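Local coordinates for single-stranded DNA-binding protein (Thermus thermophilus, PDB 2CWA) that binds single-stranded DNA and probably helps recruit partner proteins to it during replication, recombination and repair, at residues A[4-9]-A[131-136]; A[79-84]-A[98-103]; A[153-158]-A[173-178]; A[195-200]-A[220-225]. One frame throughout, in Å; residues are numbered along the deposited sequence.

In the fold
Strand 5-22 opens the first OB domain, and contact 1 (4-9 with 131-136) sets its start antiparallel to strand 128-145, which opens the second, closing a loop that holds most of the first domain. Within that loop lies contact 2 (79-84 with 98-103), a hairpin whose strand 75-85 also pairs with 5-22. Contacts 3 and 4 follow in series, neither nested nor crossing: 153-158 with 173-178 is a hairpin of the second domain, and 195-200 with 220-225 adds its last strand. V131 and L133 bond to strand 193-206, and A220 N probably hydrogen-bonds to Q176 O, knitting contacts 1, 3 and 4 together. L200 of contact 4 packs on L82 and I99, joining the domains.

Contact 1 of 4, residues A[4-9]-A[131-136]; sequences GLNRVF and VFLMGN
F9 and F132 meet rim to rim at one end of this antiparallel pair: CE2 of F9 comes 3.7 Å from CD2 of F132, the ring planes stand at 87°, and neither ring covers the other's face. CG of F132 is turned anti to its carbonyl carbon (chi1 -71°), which brings CD2 up to the F9 rim. Beside the rings the backbone is firm, with F132 N giving R7 O a bond of 2.8 Å and R7 N returning one to F132 O. On the buried face V8 CG2 touches V131 CG2 at 3.8 Å, and N6 lays OD1 beside L133 CD2 while ND2 bonds to L82 O. Packing is close where CB of L5 lies 3.6 Å from CB of M134, a selenomethionine whose bent chain brings CE back toward L5, and M134 N bonds to L5 O. Looser are the return bond, L5 N to M134 O, weak at 3.4 Å, and the solvent side, where R7 brings only its CB near F132 and leads its guanidinium away. Main-chain bonds and apolar contacts join the strands, without a salt bridge, so the join of the two OB domains probably depends little on side-chain charge.

Contact 2 of 4, residues A[79-84]-A[98-103]; sequences EGRLEY and QIRADF
E79 and F103 begin the pairing, with E79 N bonded to F103 O while E79 O accepts from two consecutive amides, D102 N at 2.8 Å and F103 N at 3.1 Å. This classic beta bulge shifts the register by one residue. At G80 the strands close to 4.2 Å between the CA atoms of G80 and A101, and a CB there would run into R100 O. This is a hairpin of the first OB domain, bulged where strand 96-107 turns a corner. R81 then spreads over the partner: its CG sits between backbone N and carbonyl carbon (chi1 49°), and the extended chain carries the guanidinium across D102. NE lies 3.1 Å from D102 OD2 in a salt bridge whose individual N-H bonds are weak. NH1 lies over the centre of the R100 guanidinium, with the two planes 44° apart; carboxylates of D102 and E83 probably offset the like charges. R81 NH2 meets E83 OE1 in the guanidinium plane at 3.1 Å. L82, on the buried face, lays CD2 4.1 Å from I99 CG1. E83 exchanges backbone bonds with Q98 and runs alongside it, its OE2 3.1 Å from Q98 NE2, while OE1 also forms a salt bridge with R169.

Contact 3 of 4, residues A[153-158]-A[173-178]; sequences ARLGLA and VEVQAW
L155 and V175 face each other at the apolar centre, their CB atoms 4.3 Å apart, and L157 adds its CB against V175 CG2 at 4.2 Å. A153 and A177 extend the same buried face, which L137, P141 and L194 cover on the L155 side. The hairpin of the second OB domain is tightly laced: six backbone bonds join three residue pairs, among them L155 N to V175 O at 2.7 Å and the almost straight V175 N to L155 O (178°). The opposite face is polar. The bend of E174 at chi2 (-64°) brings its carboxylate toward L155 O and G156 CA; a water is hydrogen-bonded to L155 O and E174 OE1, and R139 forms a salt bridge with that carboxylate oxygen. R154 and Q176 lie side by side with guanidinium and amide planes 50° apart, NH1 of R154 3.4 Å from CD of Q176. Q176 OE1 accepts from R217, and an alanine here would probably leave that arginine without this acceptor and R154 without its amide neighbour. R154 and R217 probably make this end positive, consistent with a nitrate near R154 that probably came from the crystallisation liquor; E174, held by R139, offsets it farther along.

Contact 4 of 4, residues A[195-200]-A[220-225]; sequences FVIGRL and ALRLER
F195 and E224 exchange two backbone hydrogen bonds, F195 N to E224 O at 2.9 Å and nearly straight (174°), and E224 N to F195 O. At the other end I197 O accepts twice, from L221 N at 2.7 Å and from R222 N at 3.0 Å, both donors lying in its carbonyl plane; this classic beta bulge lets the short strand 222-224 follow the corner at L221 and pair antiparallel with strand 193-206 of the second OB domain. I197 N completes the set by bonding to R222 O. Within the short strand, R222 and E224 form a salt bridge: NE of R222 reaches the anti lone pair of E224 OE2 at 2.7 Å, and NH2 adds a weak bond to the same oxygen. The bend of E224 at chi2 (-76°) brings its carboxylate round to R222 while CB and CG stay against F195, CG lying 3.6 Å from ring atom CD2. A glycine in place of E224 would probably leave the R222 guanidinium without its carboxylate mate and open a gap beside the F195 ring. Next along this face, I197 lies beside the extended chain of R222, CD1 against CD. L221 turns toward the partner strand and sets CG and CD1 over the backbone of G198; the CA atoms of G198 and A220 come to 4.1 Å, where a CB on G198 would sit tightly against A220. On the buried face, helix 179-185 covers L223 through L181, W184 and A185, and V196 CG1 touches A220 CB. There the packing is tighter than usual, L223 CD2 pressing on V196 CG2 at 3.4 Å.

Contact 1 of 4, residues A[4-9]-A[131-136]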
loop_
_atom_site.group_PDB
_atom_site.type_symbol
_atom_site.label_atom_id
_atom_site.label_comp_id
_atom_site.label_asym_id
_atom_site.label_seq_id
_atom_site.Cartn_x
_atom_site.Cartn_y
_atom_site.Cartn_z
ATOM N N GLY A 4 13.451 6.653 10.478
ATOM C CA GLY A 4 12.578 6.412 9.343
ATOM C C GLY A 4 12.801 5.132 8.561
ATOM O O GLY A 4 13.927 4.782 8.215
ATOM N N LEU A 5 11.709 4.423 8.292
ATOM C CA LEU A 5 11.738 3.190 7.513
ATOM C C LEU A 5 10.475 3.249 6.651
ATOM O O LEU A 5 9.398 3.554 7.157
ATOM C CB LEU A 5 11.703 1.966 8.430
ATOM C CG LEU A 5 11.684 0.599 7.737
ATOM C CD1 LEU A 5 12.908 0.425 6.844
ATOM C CD2 LEU A 5 11.643 -0.490 8.809
ATOM N N ASN A 6 10.606 2.944 5.366
ATOM C CA ASN A 6 9.473 3.033 4.441
ATOM C C ASN A 6 9.760 2.137 3.240
ATOM O O ASN A 6 10.288 2.593 2.231
ATOM C CB ASN A 6 9.328 4.513 4.030
ATOM C CG ASN A 6 8.202 4.772 3.028
ATOM O OD1 ASN A 6 7.424 3.885 2.671
ATOM N ND2 ASN A 6 8.118 6.019 2.574
ATOM N N ARG A 7 9.427 0.851 3.353
ATOM C CA ARG A 7 9.688 -0.084 2.265
ATOM C C ARG A 7 8.446 -0.891 1.898
ATOM O O ARG A 7 7.804 -1.487 2.764
ATOM C CB ARG A 7 10.840 -1.025 2.646
ATOM C CG ARG A 7 12.153 -0.283 2.966
ATOM C CD ARG A 7 13.318 -1.240 3.231
ATOM N NE ARG A 7 14.568 -0.519 3.483
ATOM C CZ ARG A 7 15.240 0.163 2.557
ATOM N NH1 ARG A 7 14.790 0.221 1.306
ATOM N NH2 ARG A 7 16.367 0.783 2.878
ATOM N N VAL A 8 8.125 -0.901 0.607
ATOM C CA VAL A 8 6.955 -1.606 0.089
ATOM C C VAL A 8 7.342 -2.762 -0.817
ATOM O O VAL A 8 8.184 -2.608 -1.707
ATOM C CB VAL A 8 6.044 -0.649 -0.724
ATOM C CG1 VAL A 8 4.932 -1.447 -1.422
ATOM C CG2 VAL A 8 5.459 0.415 0.195
ATOM N N PHE A 9 6.728 -3.923 -0.585
ATOM C CA PHE A 9 6.993 -5.107 -1.391
ATOM C C PHE A 9 5.664 -5.661 -1.893
ATOM O O PHE A 9 4.819 -6.094 -1.101
ATOM C CB PHE A 9 7.706 -6.177 -0.563
ATOM C CG PHE A 9 9.050 -5.748 -0.045
ATOM C CD1 PHE A 9 10.161 -5.721 -0.887
ATOM C CD2 PHE A 9 9.205 -5.360 1.277
ATOM C CE1 PHE A 9 11.417 -5.309 -0.403
ATOM C CE2 PHE A 9 10.451 -4.948 1.770
ATOM C CZ PHE A 9 11.554 -4.925 0.926
ATOM N N VAL A 131 4.445 -4.180 3.800
ATOM C CA VAL A 131 5.101 -2.883 3.961
ATOM C C VAL A 131 5.755 -2.785 5.334
ATOM O O VAL A 131 5.204 -3.259 6.332
ATOM C CB VAL A 131 4.095 -1.709 3.803
ATOM C CG1 VAL A 131 3.029 -1.786 4.879
ATOM C CG2 VAL A 131 4.831 -0.372 3.890
ATOM N N PHE A 132 6.942 -2.185 5.370
ATOM C CA PHE A 132 7.683 -1.978 6.608
ATOM C C PHE A 132 7.714 -0.476 6.849
ATOM O O PHE A 132 8.159 0.281 5.983
ATOM C CB PHE A 132 9.127 -2.469 6.463
ATOM C CG PHE A 132 9.264 -3.952 6.393
ATOM C CD1 PHE A 132 9.562 -4.688 7.532
ATOM C CD2 PHE A 132 9.110 -4.619 5.186
ATOM C CE1 PHE A 132 9.711 -6.072 7.464
ATOM C CE2 PHE A 132 9.257 -6.003 5.111
ATOM C CZ PHE A 132 9.559 -6.727 6.254
ATOM N N LEU A 133 7.263 -0.042 8.017
ATOM C CA LEU A 133 7.257 1.378 8.336
ATOM C C LEU A 133 7.717 1.629 9.759
ATOM O O LEU A 133 7.511 0.803 10.646
ATOM C CB LEU A 133 5.843 1.964 8.192
ATOM C CG LEU A 133 5.170 2.023 6.819
ATOM C CD1 LEU A 133 3.713 2.448 7.001
ATOM C CD2 LEU A 133 5.906 3.009 5.922
HETATM N N MSE A 134 8.346 2.779 9.972
HETATM C CA MSE A 134 8.771 3.169 11.304
HETATM C C MSE A 134 8.779 4.685 11.366
HETATM O O MSE A 134 9.264 5.352 10.449
HETATM C CB MSE A 134 10.160 2.614 11.647
HETATM C CG MSE A 134 10.612 2.961 13.066
HETATM SE SE MSE A 134 11.985 1.709 13.755
HETATM C CE MSE A 134 12.953 1.471 12.135
ATOM N N GLY A 135 8.219 5.212 12.448
ATOM C CA GLY A 135 8.135 6.644 12.644
ATOM C C GLY A 135 7.602 6.903 14.035
ATOM O O GLY A 135 7.819 6.099 14.949
ATOM N N ASN A 136 6.911 8.025 14.212
ATOM C CA ASN A 136 6.343 8.377 15.505
ATOM C C ASN A 136 4.859 8.707 15.354
ATOM O O ASN A 136 4.428 9.180 14.306
ATOM C CB ASN A 136 7.075 9.585 16.093
ATOM C CG ASN A 136 8.524 9.280 16.434
ATOM O OD1 ASN A 136 8.857 8.993 17.584
ATOM N ND2 ASN A 136 9.386 9.324 15.430
#

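Contact 2 of 4, residues A[79-84]-A[98-103]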
loop_
_atom_site.group_PDB
_atom_site.type_symbol
_atom_site.label_atom_id
_atom_site.label_comp_id
_atom_site.label_asym_id
_atom_site.label_seq_id
_atom_site.Cartn_x
_atom_site.Cartn_y
_atom_site.Cartn_z
ATOM N N GLU A 79 9.227 -3.144 -5.857
ATOM C CA GLU A 79 9.886 -2.726 -4.629
ATOM C C GLU A 79 9.771 -1.209 -4.635
ATOM O O GLU A 79 10.234 -0.542 -5.571
ATOM C CB GLU A 79 11.369 -3.133 -4.603
ATOM C CG GLU A 79 12.072 -2.584 -3.351
ATOM C CD GLU A 79 13.520 -3.040 -3.195
ATOM O OE1 GLU A 79 14.084 -3.594 -4.155
ATOM O OE2 GLU A 79 14.091 -2.833 -2.106
ATOM N N GLY A 80 9.158 -0.655 -3.599
ATOM C CA GLY A 80 8.995 0.781 -3.576
ATOM C C GLY A 80 8.862 1.375 -2.197
ATOM O O GLY A 80 9.419 0.873 -1.217
ATOM N N ARG A 81 8.097 2.452 -2.127
ATOM C CA ARG A 81 7.901 3.162 -0.882
ATOM C C ARG A 81 6.672 4.040 -0.994
ATOM O O ARG A 81 6.186 4.305 -2.095
ATOM C CB ARG A 81 9.127 4.024 -0.601
ATOM C CG ARG A 81 9.534 4.859 -1.795
ATOM C CD ARG A 81 10.991 5.314 -1.710
ATOM N NE ARG A 81 11.424 5.860 -2.991
ATOM C CZ ARG A 81 10.921 6.961 -3.540
ATOM N NH1 ARG A 81 11.371 7.379 -4.716
ATOM N NH2 ARG A 81 9.976 7.653 -2.910
ATOM N N LEU A 82 6.176 4.488 0.152
ATOM C CA LEU A 82 5.008 5.347 0.195
ATOM C C LEU A 82 5.461 6.799 0.122
ATOM O O LEU A 82 6.485 7.167 0.694
ATOM C CB LEU A 82 4.233 5.099 1.484
ATOM C CG LEU A 82 3.803 3.638 1.680
ATOM C CD1 LEU A 82 3.055 3.510 2.991
ATOM C CD2 LEU A 82 2.920 3.197 0.528
ATOM N N GLU A 83 4.690 7.618 -0.580
ATOM C CA GLU A 83 5.028 9.021 -0.743
ATOM C C GLU A 83 3.791 9.876 -0.477
ATOM O O GLU A 83 2.781 9.771 -1.173
ATOM C CB GLU A 83 5.567 9.230 -2.159
ATOM C CG GLU A 83 6.172 10.586 -2.435
ATOM C CD GLU A 83 6.988 10.574 -3.712
ATOM O OE1 GLU A 83 8.079 9.963 -3.717
ATOM O OE2 GLU A 83 6.529 11.159 -4.714
ATOM N N TYR A 84 3.889 10.718 0.542
ATOM C CA TYR A 84 2.795 11.581 0.960
ATOM C C TYR A 84 2.824 12.980 0.344
ATOM O O TYR A 84 3.889 13.549 0.127
ATOM C CB TYR A 84 2.825 11.708 2.477
ATOM C CG TYR A 84 1.745 12.583 3.050
ATOM C CD1 TYR A 84 0.450 12.099 3.228
ATOM C CD2 TYR A 84 2.015 13.897 3.418
ATOM C CE1 TYR A 84 -0.550 12.903 3.761
ATOM C CE2 TYR A 84 1.025 14.708 3.949
ATOM C CZ TYR A 84 -0.256 14.204 4.119
ATOM O OH TYR A 84 -1.239 15.002 4.650
ATOM N N GLN A 98 0.626 7.995 -2.181
ATOM C CA GLN A 98 0.811 7.178 -3.371
ATOM C C GLN A 98 1.897 6.136 -3.183
ATOM O O GLN A 98 2.759 6.265 -2.317
ATOM C CB GLN A 98 1.159 8.055 -4.585
ATOM C CG GLN A 98 2.648 8.361 -4.734
ATOM C CD GLN A 98 2.979 9.163 -5.989
ATOM O OE1 GLN A 98 2.503 8.858 -7.084
ATOM N NE2 GLN A 98 3.814 10.186 -5.833
ATOM N N ILE A 99 1.842 5.104 -4.012
ATOM C CA ILE A 99 2.814 4.029 -3.976
ATOM C C ILE A 99 3.800 4.234 -5.115
ATOM O O ILE A 99 3.467 4.077 -6.291
ATOM C CB ILE A 99 2.139 2.654 -4.147
ATOM C CG1 ILE A 99 1.120 2.439 -3.030
ATOM C CG2 ILE A 99 3.193 1.551 -4.137
ATOM C CD1 ILE A 99 0.201 1.257 -3.282
ATOM N N ARG A 100 5.022 4.590 -4.749
ATOM C CA ARG A 100 6.079 4.822 -5.715
ATOM C C ARG A 100 6.903 3.556 -5.901
ATOM O O ARG A 100 7.475 3.038 -4.942
ATOM C CB ARG A 100 6.978 5.952 -5.214
ATOM C CG ARG A 100 8.268 6.141 -5.987
ATOM C CD ARG A 100 8.043 6.818 -7.334
ATOM N NE ARG A 100 9.291 7.357 -7.863
ATOM C CZ ARG A 100 10.342 6.618 -8.197
ATOM N NH1 ARG A 100 10.297 5.301 -8.060
ATOM N NH2 ARG A 100 11.446 7.193 -8.653
ATOM N N ALA A 101 6.954 3.049 -7.128
ATOM C CA ALA A 101 7.744 1.860 -7.410
ATOM C C ALA A 101 9.155 2.286 -7.794
ATOM O O ALA A 101 9.328 3.052 -8.734
ATOM C CB ALA A 101 7.128 1.080 -8.547
ATOM N N ASP A 102 10.161 1.809 -7.069
ATOM C CA ASP A 102 11.531 2.155 -7.420
ATOM C C ASP A 102 12.015 1.174 -8.478
ATOM O O ASP A 102 12.768 1.538 -9.383
ATOM C CB ASP A 102 12.452 2.096 -6.192
ATOM C CG ASP A 102 12.304 3.311 -5.296
ATOM O OD1 ASP A 102 12.101 4.419 -5.837
ATOM O OD2 ASP A 102 12.398 3.171 -4.056
ATOM N N PHE A 103 11.549 -0.067 -8.369
ATOM C CA PHE A 103 11.930 -1.130 -9.288
ATOM C C PHE A 103 10.748 -2.046 -9.591
ATOM O O PHE A 103 9.882 -2.249 -8.748
ATOM C CB PHE A 103 13.015 -2.004 -8.658
ATOM C CG PHE A 103 14.301 -1.285 -8.376
ATOM C CD1 PHE A 103 15.223 -1.066 -9.389
ATOM C CD2 PHE A 103 14.601 -0.856 -7.086
ATOM C CE1 PHE A 103 16.436 -0.430 -9.123
ATOM C CE2 PHE A 103 15.808 -0.221 -6.808
ATOM C CZ PHE A 103 16.726 -0.011 -7.831
#

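Contact 3 of 4, residues A[153-158]-A[173-178]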
loop_
_atom_site.group_PDB
_atom_site.type_symbol
_atom_site.label_atom_id
_atom_site.label_comp_id
_atom_site.label_asym_id
_atom_site.label_seq_id
_atom_site.Cartn_x
_atom_site.Cartn_y
_atom_site.Cartn_z
ATOM N N ALA A 153 -8.063 -0.470 16.345
ATOM C CA ALA A 153 -7.286 0.721 16.656
ATOM C C ALA A 153 -6.891 1.453 15.390
ATOM O O ALA A 153 -6.584 0.836 14.374
ATOM C CB ALA A 153 -6.023 0.332 17.437
ATOM N N ARG A 154 -6.919 2.778 15.457
ATOM C CA ARG A 154 -6.520 3.596 14.329
ATOM C C ARG A 154 -5.436 4.533 14.842
ATOM O O ARG A 154 -5.616 5.219 15.847
ATOM C CB ARG A 154 -7.720 4.355 13.766
ATOM C CG ARG A 154 -8.672 3.426 13.024
ATOM C CD ARG A 154 -9.884 4.159 12.460
ATOM N NE ARG A 154 -10.891 3.220 11.976
ATOM C CZ ARG A 154 -10.744 2.435 10.918
ATOM N NH1 ARG A 154 -9.622 2.478 10.213
ATOM N NH2 ARG A 154 -11.710 1.592 10.573
ATOM N N LEU A 155 -4.300 4.516 14.155
ATOM C CA LEU A 155 -3.137 5.316 14.529
ATOM C C LEU A 155 -2.696 6.239 13.395
ATOM O O LEU A 155 -2.906 5.933 12.223
ATOM C CB LEU A 155 -1.968 4.382 14.863
ATOM C CG LEU A 155 -2.194 3.220 15.837
ATOM C CD1 LEU A 155 -1.127 2.153 15.623
ATOM C CD2 LEU A 155 -2.169 3.727 17.260
ATOM N N GLY A 156 -2.081 7.364 13.759
ATOM C CA GLY A 156 -1.567 8.305 12.774
ATOM C C GLY A 156 -0.050 8.244 12.894
ATOM O O GLY A 156 0.490 8.510 13.969
ATOM N N LEU A 157 0.634 7.900 11.805
ATOM C CA LEU A 157 2.091 7.758 11.815
ATOM C C LEU A 157 2.838 8.749 10.929
ATOM O O LEU A 157 2.470 8.964 9.775
ATOM C CB LEU A 157 2.476 6.341 11.374
ATOM C CG LEU A 157 3.967 5.992 11.446
ATOM C CD1 LEU A 157 4.380 5.853 12.906
ATOM C CD2 LEU A 157 4.241 4.703 10.690
ATOM N N ALA A 158 3.903 9.331 11.473
ATOM C CA ALA A 158 4.731 10.274 10.726
ATOM C C ALA A 158 6.080 9.613 10.479
ATOM O O ALA A 158 6.807 9.295 11.428
ATOM C CB ALA A 158 4.915 11.568 11.517
ATOM N N VAL A 173 1.025 8.499 7.474
ATOM C CA VAL A 173 0.334 7.261 7.135
ATOM C C VAL A 173 -0.678 6.863 8.209
ATOM O O VAL A 173 -0.393 6.938 9.412
ATOM C CB VAL A 173 1.349 6.094 6.974
ATOM C CG1 VAL A 173 0.646 4.840 6.464
ATOM C CG2 VAL A 173 2.458 6.496 6.028
ATOM N N GLU A 174 -1.867 6.468 7.764
ATOM C CA GLU A 174 -2.918 6.016 8.674
ATOM C C GLU A 174 -2.711 4.517 8.865
ATOM O O GLU A 174 -2.619 3.769 7.894
ATOM C CB GLU A 174 -4.304 6.278 8.072
ATOM C CG GLU A 174 -4.705 7.755 8.039
ATOM C CD GLU A 174 -4.847 8.356 9.431
ATOM O OE1 GLU A 174 -5.605 7.808 10.254
ATOM O OE2 GLU A 174 -4.203 9.387 9.708
ATOM N N VAL A 175 -2.626 4.078 10.116
ATOM C CA VAL A 175 -2.410 2.663 10.392
ATOM C C VAL A 175 -3.551 2.103 11.234
ATOM O O VAL A 175 -3.893 2.657 12.274
ATOM C CB VAL A 175 -1.077 2.442 11.137
ATOM C CG1 VAL A 175 -0.811 0.957 11.304
ATOM C CG2 VAL A 175 0.060 3.108 10.362
ATOM N N GLN A 176 -4.122 0.996 10.770
ATOM C CA GLN A 176 -5.240 0.346 11.453
ATOM C C GLN A 176 -4.825 -1.028 11.967
ATOM O O GLN A 176 -4.129 -1.773 11.278
ATOM C CB GLN A 176 -6.421 0.209 10.485
ATOM C CG GLN A 176 -7.593 -0.627 11.003
ATOM C CD GLN A 176 -8.712 -0.742 9.974
ATOM O OE1 GLN A 176 -8.531 -0.402 8.804
ATOM N NE2 GLN A 176 -9.871 -1.234 10.405
ATOM N N ALA A 177 -5.249 -1.358 13.183
ATOM C CA ALA A 177 -4.907 -2.651 13.776
ATOM C C ALA A 177 -6.157 -3.305 14.347
ATOM O O ALA A 177 -7.085 -2.611 14.770
ATOM C CB ALA A 177 -3.871 -2.471 14.871
ATOM N N TRP A 178 -6.165 -4.636 14.365
ATOM C CA TRP A 178 -7.308 -5.396 14.870
ATOM C C TRP A 178 -7.005 -6.297 16.067
ATOM O O TRP A 178 -5.861 -6.680 16.301
ATOM C CB TRP A 178 -7.890 -6.273 13.759
ATOM C CG TRP A 178 -8.542 -5.520 12.643
ATOM C CD1 TRP A 178 -7.933 -4.974 11.550
ATOM C CD2 TRP A 178 -9.940 -5.235 12.510
ATOM N NE1 TRP A 178 -8.867 -4.371 10.739
ATOM C CE2 TRP A 178 -10.106 -4.514 11.306
ATOM C CE3 TRP A 178 -11.068 -5.520 13.290
ATOM C CZ2 TRP A 178 -11.362 -4.070 10.862
ATOM C CZ3 TRP A 178 -12.317 -5.079 12.849
ATOM C CH2 TRP A 178 -12.450 -4.362 11.644
HETATM O O HOH W 1 -5.454 5.462 11.322
#

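Contact 4 of 4, residues A[195-200]-A[220-225]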
loop_
_atom_site.group_PDB
_atom_site.type_symbol
_atom_site.label_atom_id
_atom_site.label_comp_id
_atom_site.label_asym_id
_atom_site.label_seq_id
_atom_site.Cartn_x
_atom_site.Cartn_y
_atom_site.Cartn_z
ATOM N N PHE A 195 6.974 0.838 14.994
ATOM C CA PHE A 195 7.506 0.016 13.917
ATOM C C PHE A 195 6.314 -0.821 13.448
ATOM O O PHE A 195 5.614 -1.436 14.264
ATOM C CB PHE A 195 8.616 -0.911 14.434
ATOM C CG PHE A 195 8.997 -2.002 13.470
ATOM C CD1 PHE A 195 9.855 -1.748 12.407
ATOM C CD2 PHE A 195 8.472 -3.288 13.612
ATOM C CE1 PHE A 195 10.188 -2.752 11.497
ATOM C CE2 PHE A 195 8.796 -4.301 12.709
ATOM C CZ PHE A 195 9.656 -4.035 11.647
ATOM N N VAL A 196 6.086 -0.842 12.142
ATOM C CA VAL A 196 4.963 -1.582 11.586
ATOM C C VAL A 196 5.298 -2.461 10.404
ATOM O O VAL A 196 6.077 -2.077 9.529
ATOM C CB VAL A 196 3.841 -0.620 11.093
ATOM C CG1 VAL A 196 2.662 -1.424 10.540
ATOM C CG2 VAL A 196 3.399 0.293 12.208
ATOM N N ILE A 197 4.724 -3.659 10.399
ATOM C CA ILE A 197 4.844 -4.556 9.261
ATOM C C ILE A 197 3.364 -4.730 8.944
ATOM O O ILE A 197 2.586 -5.174 9.795
ATOM C CB ILE A 197 5.431 -5.932 9.597
ATOM C CG1 ILE A 197 6.875 -5.794 10.102
ATOM C CG2 ILE A 197 5.405 -6.801 8.350
ATOM C CD1 ILE A 197 7.547 -7.135 10.391
ATOM N N GLY A 198 2.957 -4.348 7.746
ATOM C CA GLY A 198 1.552 -4.473 7.422
ATOM C C GLY A 198 1.275 -4.742 5.969
ATOM O O GLY A 198 2.164 -5.104 5.204
ATOM N N ARG A 199 0.012 -4.574 5.596
ATOM C CA ARG A 199 -0.415 -4.778 4.231
ATOM C C ARG A 199 -1.072 -3.481 3.788
ATOM O O ARG A 199 -1.732 -2.812 4.582
ATOM C CB ARG A 199 -1.400 -5.948 4.155
ATOM C CG ARG A 199 -2.477 -5.932 5.235
ATOM C CD ARG A 199 -3.224 -7.265 5.282
ATOM N NE ARG A 199 -4.046 -7.457 4.096
ATOM C CZ ARG A 199 -5.245 -6.910 3.924
ATOM N NH1 ARG A 199 -5.769 -6.140 4.870
ATOM N NH2 ARG A 199 -5.913 -7.118 2.798
ATOM N N LEU A 200 -0.861 -3.107 2.533
ATOM C CA LEU A 200 -1.458 -1.881 2.022
ATOM C C LEU A 200 -2.921 -2.133 1.689
ATOM O O LEU A 200 -3.254 -3.134 1.062
ATOM C CB LEU A 200 -0.730 -1.426 0.760
ATOM C CG LEU A 200 0.722 -0.996 0.985
ATOM C CD1 LEU A 200 1.394 -0.721 -0.358
ATOM C CD2 LEU A 200 0.741 0.240 1.863
ATOM N N ALA A 220 -1.954 -3.150 9.933
ATOM C CA ALA A 220 -0.846 -3.764 10.646
ATOM C C ALA A 220 -0.969 -5.272 10.840
ATOM O O ALA A 220 -2.061 -5.806 11.043
ATOM C CB ALA A 220 -0.679 -3.079 12.001
ATOM N N LEU A 221 0.173 -5.945 10.755
ATOM C CA LEU A 221 0.266 -7.386 10.952
ATOM C C LEU A 221 1.140 -7.590 12.188
ATOM O O LEU A 221 0.971 -8.554 12.937
ATOM C CB LEU A 221 0.914 -8.051 9.739
ATOM C CG LEU A 221 0.091 -8.060 8.449
ATOM C CD1 LEU A 221 0.954 -8.535 7.286
ATOM C CD2 LEU A 221 -1.128 -8.957 8.628
ATOM N N ARG A 222 2.078 -6.670 12.390
ATOM C CA ARG A 222 2.979 -6.706 13.546
ATOM C C ARG A 222 3.277 -5.275 13.950
ATOM O O ARG A 222 3.432 -4.409 13.089
ATOM C CB ARG A 222 4.309 -7.406 13.213
ATOM C CG ARG A 222 5.237 -7.558 14.443
ATOM C CD ARG A 222 6.622 -8.112 14.082
ATOM N NE ARG A 222 7.393 -8.444 15.282
ATOM C CZ ARG A 222 7.660 -9.689 15.679
ATOM N NH1 ARG A 222 7.234 -10.723 14.970
ATOM N NH2 ARG A 222 8.334 -9.904 16.803
ATOM N N LEU A 223 3.354 -5.028 15.254
ATOM C CA LEU A 223 3.654 -3.697 15.765
ATOM C C LEU A 223 4.701 -3.802 16.864
ATOM O O LEU A 223 4.700 -4.750 17.658
ATOM C CB LEU A 223 2.399 -3.031 16.342
ATOM C CG LEU A 223 1.228 -2.733 15.404
ATOM C CD1 LEU A 223 0.048 -2.223 16.226
ATOM C CD2 LEU A 223 1.644 -1.693 14.360
ATOM N N GLU A 224 5.600 -2.829 16.902
ATOM C CA GLU A 224 6.641 -2.798 17.918
ATOM C C GLU A 224 6.841 -1.340 18.285
ATOM O O GLU A 224 6.482 -0.441 17.518
ATOM C CB GLU A 224 7.951 -3.379 17.372
ATOM C CG GLU A 224 7.847 -4.793 16.822
ATOM C CD GLU A 224 7.762 -5.852 17.910
ATOM O OE1 GLU A 224 7.777 -5.495 19.108
ATOM O OE2 GLU A 224 7.685 -7.045 17.557
ATOM N N ARG A 225 7.392 -1.099 19.465
ATOM C CA ARG A 225 7.643 0.262 19.886
ATOM C C ARG A 225 9.147 0.498 20.014
ATOM O O ARG A 225 9.762 0.106 21.004
ATOM C CB ARG A 225 6.966 0.550 21.222
ATOM C CG ARG A 225 7.133 1.986 21.680
ATOM C CD ARG A 225 7.072 2.083 23.198
ATOM N NE ARG A 225 7.605 3.356 23.664
ATOM C CZ ARG A 225 8.096 3.560 24.879
ATOM N NH1 ARG A 225 8.126 2.570 25.762
ATOM N NH2 ARG A 225 8.565 4.754 25.207
#